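Local coordinates for protein Cbm77-rfpl (Ruminococcus flavefaciens, PDB 5FU5) that is a family 77 carbohydrate-binding module of the cellulosome that probably binds plant cell-wall polysaccharide, such as pectin, at residues L66-E70 with A71-A75. Sequence-based numbering, arbitrary orientation.
Sequences LVFAE and AAATA
Phe68 lays one face of its ring over the methyl of Ala73, and this CH-pi contact packs the inside of the bend that links the end of strand 62-68 to the start of strand 74-77. Ala73 CB stands 3.7 Å from the ring centroid and 28° off the ring normal. It is displaced toward the substituted side of the ring, coming to 3.3 Å from Phe68 CG and 3.5 Å from Phe68 CB. With chi1 at -57°, CG sits beside the backbone N and anti to the carbonyl carbon, and the ring lies back along the chain toward Leu66. A single methyl suits Ala73, because it already rests against the ring face at contact distance.

The packing slackens toward Ala75, whose methyl lies 4.3 Å from Phe68 CZ and 4.5 Å from Leu66 CD1. Leu66 brings its branched end to this inner side as well, so one leucine, one phenylalanine and two alanine methyls form a buried apolar layer between the two strands.

The other end is a type I beta turn, Glu70 to Ala73, closed by a hydrogen bond from Ala73 N to Glu70 O (3.2 Å). Ala71 and Ala72 occupy the exposed corner positions, where short side chains fit easily: the methyl of Ala72 points away from the preceding segment, and that of Ala71 meets the backbone of adjacent Glu70. Glu70 is only partly exposed: its chain bends at chi2 (85°) and leads the carboxylate away from the turn, where OE2 accepts a hydrogen bond from Asn107.

Cys106, in a nearby loop, touches Phe68, Glu70 and Ala73, while Ile89 of strand 88-93 touches Leu66 and Phe68. The bend thus carries the chain from strand 62-68, paired antiparallel with strands 88-93 and 107-116, to strand 74-77, which pairs with strands 80-83 and 96-101.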
# COMPACT_ATOMS: atom_id res chain seq x y z
N LEU A 66 -0.50 0.13 -4.46
CA LEU A 66 -0.72 -0.92 -3.44
C LEU A 66 -0.81 -2.25 -4.14
O LEU A 66 -1.58 -2.39 -5.09
CB LEU A 66 -1.99 -0.70 -2.62
CG LEU A 66 -2.09 0.62 -1.91
CD1 LEU A 66 -3.50 0.72 -1.33
CD2 LEU A 66 -1.03 0.78 -0.85
N VAL A 67 -0.01 -3.24 -3.72
CA VAL A 67 0.07 -4.53 -4.42
C VAL A 67 -0.40 -5.64 -3.47
O VAL A 67 0.14 -5.78 -2.35
CB VAL A 67 1.51 -4.84 -4.87
CG1 VAL A 67 1.61 -6.20 -5.57
CG2 VAL A 67 2.09 -3.70 -5.71
N PHE A 68 -1.44 -6.38 -3.90
CA PHE A 68 -2.09 -7.43 -3.13
C PHE A 68 -1.88 -8.83 -3.78
O PHE A 68 -1.50 -8.93 -4.96
CB PHE A 68 -3.59 -7.15 -3.03
CG PHE A 68 -3.92 -5.83 -2.41
CD1 PHE A 68 -3.89 -4.65 -3.18
CD2 PHE A 68 -4.29 -5.75 -1.06
CE1 PHE A 68 -4.25 -3.45 -2.62
CE2 PHE A 68 -4.65 -4.52 -0.50
CZ PHE A 68 -4.62 -3.38 -1.28
N ALA A 69 -2.19 -9.89 -3.02
CA ALA A 69 -2.29 -11.24 -3.60
C ALA A 69 -3.49 -11.38 -4.55
O ALA A 69 -3.43 -12.12 -5.55
CB ALA A 69 -2.37 -12.30 -2.52
N GLU A 70 -4.58 -10.71 -4.17
CA GLU A 70 -5.89 -10.91 -4.79
C GLU A 70 -6.04 -9.97 -6.02
O GLU A 70 -5.88 -8.76 -5.90
CB GLU A 70 -6.97 -10.61 -3.74
CG GLU A 70 -6.98 -11.58 -2.54
CD GLU A 70 -6.01 -11.24 -1.41
OE1 GLU A 70 -5.35 -10.20 -1.44
OE2 GLU A 70 -5.94 -12.04 -0.45
N ALA A 71 -6.44 -10.53 -7.16
CA ALA A 71 -6.56 -9.76 -8.40
C ALA A 71 -7.52 -8.55 -8.24
O ALA A 71 -7.24 -7.47 -8.76
CB ALA A 71 -7.04 -10.66 -9.54
N ALA A 72 -8.64 -8.78 -7.57
CA ALA A 72 -9.67 -7.74 -7.30
C ALA A 72 -9.73 -7.27 -5.85
O ALA A 72 -10.78 -6.93 -5.31
CB ALA A 72 -11.04 -8.20 -7.74
N ALA A 73 -8.57 -7.17 -5.22
CA ALA A 73 -8.42 -6.60 -3.89
C ALA A 73 -9.02 -5.19 -3.82
O ALA A 73 -9.14 -4.47 -4.83
CB ALA A 73 -6.95 -6.53 -3.54
N THR A 74 -9.36 -4.79 -2.60
CA THR A 74 -9.93 -3.49 -2.34
C THR A 74 -9.28 -2.86 -1.13
O THR A 74 -8.64 -3.52 -0.31
CB THR A 74 -11.44 -3.60 -2.03
OG1 THR A 74 -11.61 -4.45 -0.91
CG2 THR A 74 -12.21 -4.15 -3.25
N ALA A 75 -9.43 -1.57 -1.03
CA ALA A 75 -9.04 -0.82 0.18
C ALA A 75 -9.80 0.51 0.22
O ALA A 75 -10.37 0.93 -0.79
CB ALA A 75 -7.54 -0.52 0.20